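Local coordinates for F-actin-capping protein subunit alpha (Plasmodium berghei, PDB 7A0H) that probably caps the fast-growing barbed ends of actin filaments, blocking subunit exchange there without severing them, and forms an asymmetric homodimer, at residues A[10-13]-A[14-18]; A[26-29]-A[30-33]; A[217-221]-A[222-226]; A[248-251]-A[252-256]. All blocks are in the same frame, centred on the assembly; numbering follows the deposited sequence.

Contact 1: residues A[10-13]-A[14-18]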
ATOM      1  N   LYS A  10      17.389   8.447   7.578  1.00142.75           N
ATOM      2  CA  LYS A  10      16.956   8.021   6.259  1.00122.37           C
ATOM      3  C   LYS A  10      16.097   6.789   6.378  1.00108.46           C
ATOM      4  O   LYS A  10      15.108   6.646   5.659  1.00110.91           O
ATOM      5  CB  LYS A  10      18.160   7.738   5.381  1.00120.44           C
ATOM      6  CG  LYS A  10      18.990   8.965   5.122  1.00112.05           C
ATOM      7  CD  LYS A  10      20.173   8.656   4.249  1.00127.88           C
ATOM      8  CE  LYS A  10      21.018   9.893   4.040  1.00147.56           C
ATOM      9  NZ  LYS A  10      22.292   9.582   3.319  1.00173.74           N
ATOM     10  N   PHE A  11      16.419   5.929   7.339  1.00134.92           N
ATOM     11  CA  PHE A  11      15.652   4.704   7.500  1.00129.41           C
ATOM     12  C   PHE A  11      14.324   4.956   8.197  1.00 98.00           C
ATOM     13  O   PHE A  11      13.295   4.427   7.769  1.00 95.12           O
ATOM     14  CB  PHE A  11      16.476   3.696   8.302  1.00109.11           C
ATOM     15  CG  PHE A  11      15.742   2.450   8.631  1.00 93.12           C
ATOM     16  CD1 PHE A  11      15.462   1.529   7.654  1.00108.58           C
ATOM     17  CD2 PHE A  11      15.344   2.193   9.915  1.00 89.54           C
ATOM     18  CE1 PHE A  11      14.789   0.390   7.963  1.00104.00           C
ATOM     19  CE2 PHE A  11      14.670   1.056  10.218  1.00 92.78           C
ATOM     20  CZ  PHE A  11      14.394   0.154   9.248  1.00102.78           C
ATOM     21  N   ILE A  12      14.328   5.795   9.239  1.00102.78           N
ATOM     22  CA  ILE A  12      13.092   6.126   9.951  1.00103.27           C
ATOM     23  C   ILE A  12      12.117   6.821   9.021  1.00 88.86           C
ATOM     24  O   ILE A  12      10.903   6.599   9.073  1.00 75.28           O
ATOM     25  CB  ILE A  12      13.416   6.992  11.187  1.00 96.06           C
ATOM     26  CG1 ILE A  12      13.965   6.122  12.315  1.00 94.35           C
ATOM     27  CG2 ILE A  12      12.150   7.730  11.624  1.00106.69           C
ATOM     28  CD1 ILE A  12      14.569   6.876  13.466  1.00 88.27           C
ATOM     29  N   ARG A  13      12.636   7.700   8.175  1.00127.05           N
ATOM     30  CA  ARG A  13      11.821   8.367   7.167  1.00121.41           C
ATOM     31  C   ARG A  13      11.278   7.371   6.159  1.00105.47           C
ATOM     32  O   ARG A  13      10.090   7.384   5.844  1.00105.40           O
ATOM     33  CB  ARG A  13      12.650   9.458   6.499  1.00 93.44           C
ATOM     34  CG  ARG A  13      11.957  10.256   5.451  1.00112.42           C
ATOM     35  CD  ARG A  13      12.640  11.573   5.273  1.00102.33           C
ATOM     36  NE  ARG A  13      12.217  12.484   6.328  1.00125.41           N
ATOM     37  CZ  ARG A  13      12.847  13.606   6.645  1.00121.01           C
ATOM     38  NH1 ARG A  13      13.951  13.948   5.996  1.00117.28           N
ATOM     39  NH2 ARG A  13      12.372  14.376   7.616  1.00108.35           N
ATOM     40  N   HIS A  14      12.119   6.482   5.659  1.00111.39           N
ATOM     41  CA  HIS A  14      11.640   5.547   4.655  1.00 92.28           C
ATOM     42  C   HIS A  14      10.550   4.643   5.200  1.00 90.78           C
ATOM     43  O   HIS A  14       9.558   4.395   4.517  1.00110.62           O
ATOM     44  CB  HIS A  14      12.814   4.727   4.121  1.00116.20           C
ATOM     45  CG  HIS A  14      12.453   3.844   2.971  1.00117.37           C
ATOM     46  ND1 HIS A  14      12.704   2.487   2.978  1.00130.50           N
ATOM     47  CD2 HIS A  14      11.827   4.107   1.800  1.00123.30           C
ATOM     48  CE1 HIS A  14      12.270   1.957   1.847  1.00135.94           C
ATOM     49  NE2 HIS A  14      11.731   2.918   1.116  1.00126.53           N
ATOM     50  N   VAL A  15      10.674   4.186   6.440  1.00 89.29           N
ATOM     51  CA  VAL A  15       9.665   3.276   6.970  1.00100.86           C
ATOM     52  C   VAL A  15       8.365   4.000   7.265  1.00 83.55           C
ATOM     53  O   VAL A  15       7.283   3.461   7.042  1.00 93.39           O
ATOM     54  CB  VAL A  15      10.175   2.523   8.211  1.00110.03           C
ATOM     55  CG1 VAL A  15      11.272   1.555   7.806  1.00127.30           C
ATOM     56  CG2 VAL A  15      10.647   3.479   9.275  1.00104.81           C
ATOM     57  N   LEU A  16       8.441   5.213   7.789  1.00108.94           N
ATOM     58  CA  LEU A  16       7.189   5.929   8.070  1.00 99.65           C
ATOM     59  C   LEU A  16       6.569   6.470   6.796  1.00 89.85           C
ATOM     60  O   LEU A  16       5.355   6.669   6.739  1.00100.42           O
ATOM     61  CB  LEU A  16       7.424   7.066   9.064  1.00 88.35           C
ATOM     62  CG  LEU A  16       8.098   6.725  10.398  1.00117.22           C
ATOM     63  CD1 LEU A  16       8.126   7.897  11.337  1.00 84.58           C
ATOM     64  CD2 LEU A  16       7.390   5.590  11.110  1.00 90.94           C
ATOM     65  N   SER A  17       7.390   6.736   5.784  1.00107.39           N
ATOM     66  CA  SER A  17       6.897   7.143   4.476  1.00 84.08           C
ATOM     67  C   SER A  17       6.034   6.051   3.882  1.00 94.33           C
ATOM     68  O   SER A  17       4.954   6.307   3.341  1.00121.38           O
ATOM     69  CB  SER A  17       8.068   7.468   3.557  1.00110.84           C
ATOM     70  OG  SER A  17       7.641   7.718   2.237  1.00118.41           O
ATOM     71  N   ASN A  18       6.519   4.824   3.937  1.00101.95           N
ATOM     72  CA  ASN A  18       5.924   3.736   3.180  1.00107.55           C
ATOM     73  C   ASN A  18       4.861   2.980   3.964  1.00 97.17           C
ATOM     74  O   ASN A  18       4.146   2.156   3.381  1.00 92.51           O
ATOM     75  CB  ASN A  18       7.054   2.790   2.751  1.00 91.76           C
ATOM     76  CG  ASN A  18       7.830   3.319   1.545  1.00115.30           C
ATOM     77  OD1 ASN A  18       9.031   3.541   1.624  1.00121.75           O
ATOM     78  ND2 ASN A  18       7.137   3.552   0.441  1.00131.30           N
TER
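His14 N donates to Lys10 O at 3.0 Å and opens a run of four i to i+4 backbone bonds in the last turns of helix 3-18. Val15 follows, with its N on Phe11 O at 2.9 Å. Its CG1 lies over one face of the Phe11 ring, 4.0 Å from the centroid and 24° off the normal. This is a CH-pi contact, displaced from the centre toward CE1 and CZ. Phe11 has CG opposite its own N (chi1 175°), which swings the ring along the helix to its neighbour one turn on. CG2 of Val15 sits close to the carbonyls of Phe11 and Ile12. Leu16 N bonds to Ile12 O at 3.1 Å. The two side chains lie alongside each other in the same direction, with Leu16 CD1 4.0 Å from Ile12 CG2. Ser17 N closes the run on Arg13 O at 2.8 Å. Leu16 packs on Leu27, Ile28 and Leu31 of helix 21-35, while Ile12 meets Phe44 of helix 39-55. Phe11 touches Asn30 and His14 touches Leu27 of the second subunit, so this helix contributes to both the N-terminal helical bundle and the dimer interface.

Contact 2: residues A[26-29]-A[30-33]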
ATOM      1  N   ASP A  26       2.165   1.612  15.665  1.00 80.09           N
ATOM      2  CA  ASP A  26       2.944   0.444  16.046  1.00 81.81           C
ATOM      3  C   ASP A  26       4.365   0.631  15.556  1.00 85.22           C
ATOM      4  O   ASP A  26       5.330   0.368  16.294  1.00 87.06           O
ATOM      5  CB  ASP A  26       2.343  -0.854  15.518  1.00 84.76           C
ATOM      6  CG  ASP A  26       0.928  -1.138  16.093  1.00 98.07           C
ATOM      7  OD1 ASP A  26       0.593  -0.640  17.201  1.00 84.97           O
ATOM      8  OD2 ASP A  26       0.158  -1.871  15.426  1.00100.22           O
ATOM      9  N   LEU A  27       4.527   1.148  14.338  1.00 84.83           N
ATOM     10  CA  LEU A  27       5.880   1.289  13.796  1.00 93.46           C
ATOM     11  C   LEU A  27       6.728   2.249  14.642  1.00 96.26           C
ATOM     12  O   LEU A  27       7.912   1.973  14.904  1.00 94.54           O
ATOM     13  CB  LEU A  27       5.834   1.754  12.347  1.00 87.98           C
ATOM     14  CG  LEU A  27       7.240   1.880  11.737  1.00 95.84           C
ATOM     15  CD1 LEU A  27       8.000   0.560  11.869  1.00 93.41           C
ATOM     16  CD2 LEU A  27       7.146   2.305  10.273  1.00 95.06           C
ATOM     17  N   ILE A  28       6.145   3.383  15.057  1.00 94.15           N
ATOM     18  CA  ILE A  28       6.856   4.340  15.891  1.00 79.08           C
ATOM     19  C   ILE A  28       7.312   3.683  17.184  1.00107.14           C
ATOM     20  O   ILE A  28       8.496   3.756  17.562  1.00101.18           O
ATOM     21  CB  ILE A  28       5.959   5.556  16.210  1.00 87.73           C
ATOM     22  CG1 ILE A  28       5.540   6.293  14.943  1.00 89.35           C
ATOM     23  CG2 ILE A  28       6.661   6.416  17.284  1.00 93.59           C
ATOM     24  CD1 ILE A  28       6.642   6.488  13.935  1.00 95.00           C
ATOM     25  N   SER A  29       6.372   3.043  17.897  1.00105.18           N
ATOM     26  CA  SER A  29       6.673   2.332  19.135  1.00 97.35           C
ATOM     27  C   SER A  29       7.872   1.409  18.990  1.00109.74           C
ATOM     28  O   SER A  29       8.701   1.307  19.907  1.00118.09           O
ATOM     29  CB  SER A  29       5.453   1.544  19.601  1.00 91.19           C
ATOM     30  OG  SER A  29       5.801   0.658  20.647  1.00120.43           O
ATOM     31  N   ASN A  30       7.976   0.692  17.866  1.00107.78           N
ATOM     32  CA  ASN A  30       9.106  -0.212  17.697  1.00106.76           C
ATOM     33  C   ASN A  30      10.387   0.583  17.492  1.00108.35           C
ATOM     34  O   ASN A  30      11.471   0.134  17.873  1.00146.78           O
ATOM     35  CB  ASN A  30       8.905  -1.146  16.493  1.00103.07           C
ATOM     36  CG  ASN A  30       7.925  -2.286  16.757  1.00112.11           C
ATOM     37  OD1 ASN A  30       7.614  -2.612  17.902  1.00132.66           O
ATOM     38  ND2 ASN A  30       7.448  -2.910  15.681  1.00142.42           N
ATOM     39  N   LEU A  31      10.275   1.761  16.882  1.00101.36           N
ATOM     40  CA  LEU A  31      11.442   2.602  16.637  1.00119.53           C
ATOM     41  C   LEU A  31      11.978   3.184  17.944  1.00112.16           C
ATOM     42  O   LEU A  31      13.198   3.320  18.125  1.00123.27           O
ATOM     43  CB  LEU A  31      11.066   3.708  15.637  1.00124.10           C
ATOM     44  CG  LEU A  31      10.864   3.289  14.170  1.00104.25           C
ATOM     45  CD1 LEU A  31      10.411   4.484  13.285  1.00122.67           C
ATOM     46  CD2 LEU A  31      12.112   2.623  13.577  1.00 82.88           C
ATOM     47  N   LYS A  32      11.079   3.522  18.871  1.00113.86           N
ATOM     48  CA  LYS A  32      11.487   4.037  20.176  1.00111.11           C
ATOM     49  C   LYS A  32      12.224   2.973  20.983  1.00117.69           C
ATOM     50  O   LYS A  32      13.265   3.256  21.589  1.00121.47           O
ATOM     51  CB  LYS A  32      10.253   4.544  20.936  1.00112.45           C
ATOM     52  CG  LYS A  32       9.704   5.886  20.448  1.00116.95           C
ATOM     53  CD  LYS A  32       8.632   6.406  21.402  1.00116.59           C
ATOM     54  CE  LYS A  32       8.018   7.757  20.955  1.00115.17           C
ATOM     55  NZ  LYS A  32       7.243   8.435  22.056  1.00 98.97           N
ATOM     56  N   THR A  33      11.694   1.750  21.035  1.00129.54           N
ATOM     57  CA  THR A  33      12.383   0.712  21.797  1.00121.63           C
ATOM     58  C   THR A  33      13.826   0.550  21.319  1.00123.13           C
ATOM     59  O   THR A  33      14.748   0.381  22.129  1.00120.50           O
ATOM     60  CB  THR A  33      11.645  -0.629  21.696  1.00134.52           C
ATOM     61  OG1 THR A  33      11.769  -1.174  20.378  1.00143.54           O
ATOM     62  CG2 THR A  33      10.165  -0.485  22.030  1.00142.12           C
TER
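Ile28 O accepts from two backbone N-H groups. Lys32 N reaches it at 2.9 Å in a sound helical bond of 152° at the hydrogen. Leu31 N lies nearer, at 2.8 Å, but its bond is bent and weak. The main partner of Leu31 N is Leu27 O at 3.1 Å, so that N-H is shared between two carbonyls. Asn30 N on Asp26 O and Thr33 N on Ser29 O complete the i to i+4 ladder. Thr33 adds a side-chain bond: OG1 donates to Asn30 O at 2.8 Å, tilted from the carbonyl plane. OG1 lies between the N and carbonyl carbon of its own residue (chi1 70°), which directs it back at the preceding turn. CG2 of Thr33 is left against Ser29 O. The apolar contacts are at van der Waals range or a little beyond. Leu31 CD1 lies 4.3 Å from Ile28 CD1 and 4.4 Å from Leu27 CG, so one methyl bridges both residues. Lys32 extends across Ile28, its CE 4.1 Å from Ile28 CG2. Leu27 packs on Val15 of helix 3-18. Ile28 also meets Ile45, and Lys32 meets Gln42, both on helix 39-55. Thr33 packs on Phe11 of the second subunit. Helix 21-35 thus packs on helices 3-18 and 39-55 and also reaches the second subunit.

Contact 3: residues A[217-221]-A[222-226]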
ATOM      1  N   LEU A 217      -9.341   4.461   1.581  1.00 46.39           N
ATOM      2  CA  LEU A 217      -9.708   3.222   2.254  1.00 53.49           C
ATOM      3  C   LEU A 217      -8.409   2.732   2.920  1.00 54.68           C
ATOM      4  O   LEU A 217      -7.333   2.683   2.282  1.00 47.28           O
ATOM      5  CB  LEU A 217     -10.251   2.191   1.275  1.00 55.34           C
ATOM      6  CG  LEU A 217     -10.785   0.850   1.825  1.00 56.44           C
ATOM      7  CD1 LEU A 217     -12.123   1.106   2.709  1.00 55.01           C
ATOM      8  CD2 LEU A 217     -11.014  -0.156   0.735  1.00 54.53           C
ATOM      9  N   THR A 218      -8.513   2.404   4.209  1.00 53.15           N
ATOM     10  CA  THR A 218      -7.374   2.011   5.025  1.00 59.74           C
ATOM     11  C   THR A 218      -7.559   0.689   5.759  1.00 56.06           C
ATOM     12  O   THR A 218      -6.579   0.187   6.309  1.00 63.26           O
ATOM     13  CB  THR A 218      -7.000   3.115   6.059  1.00 60.92           C
ATOM     14  OG1 THR A 218      -8.056   3.385   7.012  1.00 56.11           O
ATOM     15  CG2 THR A 218      -6.552   4.389   5.354  1.00 65.14           C
ATOM     16  N   TYR A 219      -8.757   0.102   5.755  1.00 61.38           N
ATOM     17  CA  TYR A 219      -8.983  -1.236   6.261  1.00 71.55           C
ATOM     18  C   TYR A 219      -9.670  -2.010   5.151  1.00 74.06           C
ATOM     19  O   TYR A 219     -10.690  -1.555   4.611  1.00 62.28           O
ATOM     20  CB  TYR A 219      -9.804  -1.251   7.532  1.00 72.52           C
ATOM     21  CG  TYR A 219      -9.436  -2.425   8.425  1.00 77.95           C
ATOM     22  CD1 TYR A 219      -8.229  -2.440   9.110  1.00 88.42           C
ATOM     23  CD2 TYR A 219     -10.293  -3.508   8.585  1.00 86.25           C
ATOM     24  CE1 TYR A 219      -7.875  -3.506   9.927  1.00 94.71           C
ATOM     25  CE2 TYR A 219      -9.953  -4.578   9.408  1.00 89.81           C
ATOM     26  CZ  TYR A 219      -8.736  -4.571  10.069  1.00 91.49           C
ATOM     27  OH  TYR A 219      -8.371  -5.613  10.888  1.00107.74           O
ATOM     28  N   PHE A 220      -9.140  -3.197   4.846  1.00 68.41           N
ATOM     29  CA  PHE A 220      -9.653  -3.996   3.739  1.00 65.28           C
ATOM     30  C   PHE A 220      -9.207  -5.437   3.946  1.00 80.19           C
ATOM     31  O   PHE A 220      -8.008  -5.756   3.856  1.00 66.17           O
ATOM     32  CB  PHE A 220      -9.178  -3.433   2.393  1.00 58.35           C
ATOM     33  CG  PHE A 220      -9.639  -4.245   1.177  1.00 69.21           C
ATOM     34  CD1 PHE A 220     -10.976  -4.312   0.839  1.00 63.49           C
ATOM     35  CD2 PHE A 220      -8.731  -4.945   0.383  1.00 72.00           C
ATOM     36  CE1 PHE A 220     -11.410  -5.064  -0.260  1.00 71.89           C
ATOM     37  CE2 PHE A 220      -9.152  -5.692  -0.722  1.00 83.84           C
ATOM     38  CZ  PHE A 220     -10.509  -5.746  -1.054  1.00 64.60           C
ATOM     39  N   GLU A 221     -10.181  -6.286   4.251  1.00 71.46           N
ATOM     40  CA  GLU A 221      -9.930  -7.703   4.450  1.00 76.32           C
ATOM     41  C   GLU A 221      -8.879  -7.886   5.542  1.00 81.97           C
ATOM     42  O   GLU A 221      -7.854  -8.546   5.384  1.00 74.88           O
ATOM     43  CB  GLU A 221      -9.566  -8.325   3.119  1.00 78.96           C
ATOM     44  CG  GLU A 221     -10.686  -8.057   2.163  1.00 67.84           C
ATOM     45  CD  GLU A 221     -10.690  -8.932   0.976  1.00 92.65           C
ATOM     46  OE1 GLU A 221      -9.641  -9.583   0.744  1.00 97.27           O
ATOM     47  OE2 GLU A 221     -11.741  -8.983   0.280  1.00 95.16           O
ATOM     48  N   ASP A 222      -9.159  -7.228   6.657  1.00 76.71           N
ATOM     49  CA  ASP A 222      -8.406  -7.218   7.894  1.00 87.89           C
ATOM     50  C   ASP A 222      -6.997  -6.692   7.747  1.00 83.69           C
ATOM     51  O   ASP A 222      -6.173  -6.927   8.640  1.00 88.98           O
ATOM     52  CB  ASP A 222      -8.388  -8.622   8.511  1.00 90.97           C
ATOM     53  CG  ASP A 222      -9.791  -9.207   8.673  1.00101.43           C
ATOM     54  OD1 ASP A 222     -10.746  -8.735   8.017  1.00102.78           O
ATOM     55  OD2 ASP A 222      -9.934 -10.160   9.475  1.00120.28           O
ATOM     56  N   ALA A 223      -6.659  -6.058   6.633  1.00 74.95           N
ATOM     57  CA  ALA A 223      -5.343  -5.474   6.488  1.00 71.55           C
ATOM     58  C   ALA A 223      -5.416  -3.955   6.551  1.00 76.43           C
ATOM     59  O   ALA A 223      -6.378  -3.331   6.073  1.00 71.80           O
ATOM     60  CB  ALA A 223      -4.648  -5.851   5.181  1.00 58.37           C
ATOM     61  N   ASN A 224      -4.366  -3.372   7.075  1.00 59.32           N
ATOM     62  CA  ASN A 224      -4.173  -1.940   6.962  1.00 79.08           C
ATOM     63  C   ASN A 224      -3.701  -1.648   5.548  1.00 64.71           C
ATOM     64  O   ASN A 224      -2.676  -2.177   5.122  1.00 64.59           O
ATOM     65  CB  ASN A 224      -3.154  -1.421   7.975  1.00 75.71           C
ATOM     66  CG  ASN A 224      -3.621  -1.586   9.400  1.00 79.72           C
ATOM     67  OD1 ASN A 224      -4.530  -0.894   9.843  1.00 82.07           O
ATOM     68  ND2 ASN A 224      -2.992  -2.479  10.126  1.00 73.24           N
ATOM     69  N   ILE A 225      -4.484  -0.897   4.789  1.00 58.83           N
ATOM     70  CA  ILE A 225      -3.996  -0.447   3.496  1.00 56.88           C
ATOM     71  C   ILE A 225      -4.050   1.078   3.393  1.00 65.67           C
ATOM     72  O   ILE A 225      -4.192   1.784   4.397  1.00 57.12           O
ATOM     73  CB  ILE A 225      -4.796  -1.109   2.364  1.00 64.23           C
ATOM     74  CG1 ILE A 225      -6.268  -0.642   2.379  1.00 59.88           C
ATOM     75  CG2 ILE A 225      -4.690  -2.623   2.475  1.00 56.71           C
ATOM     76  CD1 ILE A 225      -7.029  -1.003   1.056  1.00 55.91           C
ATOM     77  N   ASN A 226      -3.978   1.598   2.162  1.00 58.79           N
ATOM     78  CA  ASN A 226      -3.863   3.043   1.962  1.00 61.49           C
ATOM     79  C   ASN A 226      -4.257   3.336   0.527  1.00 61.65           C
ATOM     80  O   ASN A 226      -3.443   3.834  -0.259  1.00 59.61           O
ATOM     81  CB  ASN A 226      -2.447   3.500   2.289  1.00 60.55           C
ATOM     82  CG  ASN A 226      -2.302   4.999   2.454  1.00 68.57           C
ATOM     83  OD1 ASN A 226      -3.262   5.787   2.691  1.00 63.57           O
ATOM     84  ND2 ASN A 226      -1.048   5.415   2.369  1.00 67.51           N
TER
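Phe220 and Ala223 form an antiparallel hydrogen-bonded pair that closes a type I' turn, with Phe220 N to Ala223 O at 3.0 Å and Ala223 N to Phe220 O at 3.1 Å. Ile225 N adds a bond to Thr218 O at 2.8 Å. Glu221 and Asp222 take the two turn positions, both with positive phi. The Tyr219 ring reaches over the turn, bringing its OH to 3.4 Å from Asp222 CA. Ala223 N lies over one face of this ring, and Asn224 OD1 is at its edge, 4.1 Å from CD1, with amide and ring planes 75° apart. CG1 of Ile225 is flanked by the amide N and the carbonyl carbon alike (chi1 66°). CD1 then lands 3.5 Å from Phe220 CB and 4.1 Å from Leu217 CD2. Asp222 OD2 of the second subunit accepts a hydrogen bond from Asn226 N. Thr218 OG1 bonds to His188 O on neighbouring strand 187-200. Asn224 touches Lys23 and Asn226 touches Pro21 of helix 21-35. The turn closes a beta hairpin of strands 206-220 and 223-238, the latter an outermost strand of the five-stranded antiparallel sheet within this chain.

Contact 4: residues A[248-251]-A[252-256]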
ATOM      1  N   SER A 248     -23.843  30.742   1.022  1.00 49.93           N
ATOM      2  CA  SER A 248     -24.752  29.798   0.351  1.00 39.56           C
ATOM      3  C   SER A 248     -24.233  29.433  -1.026  1.00 39.72           C
ATOM      4  O   SER A 248     -24.256  28.259  -1.388  1.00 41.97           O
ATOM      5  CB  SER A 248     -26.157  30.403   0.283  1.00 46.96           C
ATOM      6  OG  SER A 248     -26.868  30.173   1.521  1.00 51.94           O
ATOM      7  N   SER A 249     -23.677  30.398  -1.787  1.00 34.87           N
ATOM      8  CA  SER A 249     -23.188  30.086  -3.127  1.00 47.51           C
ATOM      9  C   SER A 249     -21.990  29.143  -3.083  1.00 34.96           C
ATOM     10  O   SER A 249     -21.932  28.160  -3.821  1.00 43.24           O
ATOM     11  CB  SER A 249     -22.761  31.353  -3.905  1.00 42.34           C
ATOM     12  OG  SER A 249     -23.744  32.361  -3.907  1.00 54.64           O
ATOM     13  N   ILE A 250     -21.017  29.439  -2.217  1.00 49.26           N
ATOM     14  CA  ILE A 250     -19.890  28.523  -2.013  1.00 41.26           C
ATOM     15  C   ILE A 250     -20.391  27.152  -1.594  1.00 32.71           C
ATOM     16  O   ILE A 250     -20.038  26.128  -2.186  1.00 35.52           O
ATOM     17  CB  ILE A 250     -18.930  29.087  -0.954  1.00 46.18           C
ATOM     18  CG1 ILE A 250     -18.223  30.287  -1.497  1.00 37.05           C
ATOM     19  CG2 ILE A 250     -17.842  28.000  -0.606  1.00 43.92           C
ATOM     20  CD1 ILE A 250     -17.536  31.005  -0.431  1.00 49.45           C
ATOM     21  N   LEU A 251     -21.280  27.128  -0.597  1.00 39.36           N
ATOM     22  CA  LEU A 251     -21.793  25.843  -0.177  1.00 41.51           C
ATOM     23  C   LEU A 251     -22.558  25.125  -1.288  1.00 48.14           C
ATOM     24  O   LEU A 251     -22.496  23.895  -1.336  1.00 43.65           O
ATOM     25  CB  LEU A 251     -22.685  25.953   1.078  1.00 39.78           C
ATOM     26  CG  LEU A 251     -21.750  25.539   2.325  1.00 40.53           C
ATOM     27  CD1 LEU A 251     -21.150  24.105   2.202  1.00 45.13           C
ATOM     28  CD2 LEU A 251     -20.647  26.590   2.474  1.00 30.94           C
ATOM     29  N   SER A 252     -23.171  25.844  -2.270  1.00 40.80           N
ATOM     30  CA  SER A 252     -23.899  25.092  -3.327  1.00 37.87           C
ATOM     31  C   SER A 252     -22.930  24.361  -4.247  1.00 33.92           C
ATOM     32  O   SER A 252     -23.195  23.234  -4.677  1.00 41.68           O
ATOM     33  CB  SER A 252     -24.850  26.001  -4.158  1.00 39.14           C
ATOM     34  OG  SER A 252     -25.292  25.305  -5.334  1.00 53.57           O
ATOM     35  N   VAL A 253     -21.791  24.969  -4.540  1.00 40.06           N
ATOM     36  CA  VAL A 253     -20.739  24.335  -5.345  1.00 40.82           C
ATOM     37  C   VAL A 253     -20.109  23.127  -4.633  1.00 41.00           C
ATOM     38  O   VAL A 253     -19.766  22.116  -5.256  1.00 43.15           O
ATOM     39  CB  VAL A 253     -19.648  25.371  -5.624  1.00 38.66           C
ATOM     40  CG1 VAL A 253     -18.504  24.674  -6.344  1.00 42.60           C
ATOM     41  CG2 VAL A 253     -20.150  26.527  -6.459  1.00 50.57           C
ATOM     42  N   ILE A 254     -19.840  23.249  -3.347  1.00 43.14           N
ATOM     43  CA  ILE A 254     -19.373  22.111  -2.567  1.00 41.77           C
ATOM     44  C   ILE A 254     -20.396  20.987  -2.618  1.00 42.76           C
ATOM     45  O   ILE A 254     -20.034  19.809  -2.803  1.00 40.38           O
ATOM     46  CB  ILE A 254     -19.065  22.548  -1.114  1.00 42.42           C
ATOM     47  CG1 ILE A 254     -17.767  23.368  -1.073  1.00 36.46           C
ATOM     48  CG2 ILE A 254     -18.916  21.365  -0.210  1.00 42.82           C
ATOM     49  CD1 ILE A 254     -17.679  24.193   0.183  1.00 34.81           C
ATOM     50  N   ARG A 255     -21.696  21.330  -2.463  1.00 40.70           N
ATOM     51  CA  ARG A 255     -22.746  20.302  -2.538  1.00 39.59           C
ATOM     52  C   ARG A 255     -22.660  19.526  -3.860  1.00 45.33           C
ATOM     53  O   ARG A 255     -22.702  18.290  -3.896  1.00 44.57           O
ATOM     54  CB  ARG A 255     -24.138  20.947  -2.355  1.00 50.13           C
ATOM     55  CG  ARG A 255     -25.334  19.996  -2.621  1.00 38.33           C
ATOM     56  CD  ARG A 255     -26.705  20.625  -2.245  1.00 46.78           C
ATOM     57  NE  ARG A 255     -26.899  21.915  -2.931  1.00 45.25           N
ATOM     58  CZ  ARG A 255     -27.713  22.859  -2.509  1.00 49.04           C
ATOM     59  NH1 ARG A 255     -28.466  22.644  -1.403  1.00 48.36           N
ATOM     60  NH2 ARG A 255     -27.765  23.990  -3.192  1.00 46.12           N
ATOM     61  N   GLU A 256     -22.432  20.242  -4.949  1.00 42.09           N
ATOM     62  CA  GLU A 256     -22.397  19.614  -6.264  1.00 46.16           C
ATOM     63  C   GLU A 256     -21.112  18.838  -6.485  1.00 47.31           C
ATOM     64  O   GLU A 256     -21.114  17.764  -7.114  1.00 49.94           O
ATOM     65  CB  GLU A 256     -22.508  20.724  -7.314  1.00 47.07           C
ATOM     66  CG  GLU A 256     -22.770  20.256  -8.708  1.00 82.85           C
ATOM     67  CD  GLU A 256     -22.314  21.261  -9.781  1.00 92.82           C
ATOM     68  OE1 GLU A 256     -21.695  22.304  -9.424  1.00 99.11           O
ATOM     69  OE2 GLU A 256     -22.529  20.956 -10.989  1.00108.22           O
TER
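Ser252 N donates to Ser248 O at 2.8 Å, though the angle at the hydrogen is only 132°. The same N-H has a second, weak bond to Ser249 O. Ser249 O also receives Val253 N at 3.3 Å, so this carbonyl serves two donors. The bond from Ile254 N to Ile250 O, at 3.1 Å, is nearly straight, with 172° at the hydrogen. Arg255 N to Leu251 O, at 2.9 Å, completes the ladder. Among the side chains, Ser249 OG bonds back to Asn245 O in its own helix, Arg255 NH1 to Tyr131 OH, and Ser248 OG to a glycerol that probably came from the crystallisation liquor. The apolar packing centres on Ile254 CD1. It lies 3.9 Å from Ile250 CG2, where the two isoleucines are aligned flank to flank. On Leu251 it meets CD1 at 4.0 Å, and there the side chains pass at a slant. The CG2 methyl of Ile250 is trans to the amide N, which places it on the side facing Ile254. Ile250 also packs on Ile207 and Leu209 of strand 206-220, and Val253 on Lys235 and Val237 of strand 223-238. Leu251 meets Leu175 of strand 170-183 and Leu124 of helix 112-131. Helix 243-266 therefore packs on the large antiparallel sheet, with helix 112-131 alongside.

How the contacts relate
Contacts 1 and 2 lie on consecutive helices, with centres 12 Å apart, and they touch directly: Leu16 CD2 lies 3.4 Å from Leu27 CD2. Contact 3 is the hairpin tip, its centre about 20 Å from each of theirs and its nearest atoms about 6 Å away. All three reach the second subunit. Contact 4 is touched by no other chain of the assembly. Its centre is about 32 Å from that of contact 3, and about 39 and 43 Å from those of contacts 1 and 2. A HEPES buffer molecule lies about 3 Å from the Glu221 side chain of contact 3, and a glycerol about 3 Å from that of Ser248 in contact 4, both probably from the crystallisation liquor.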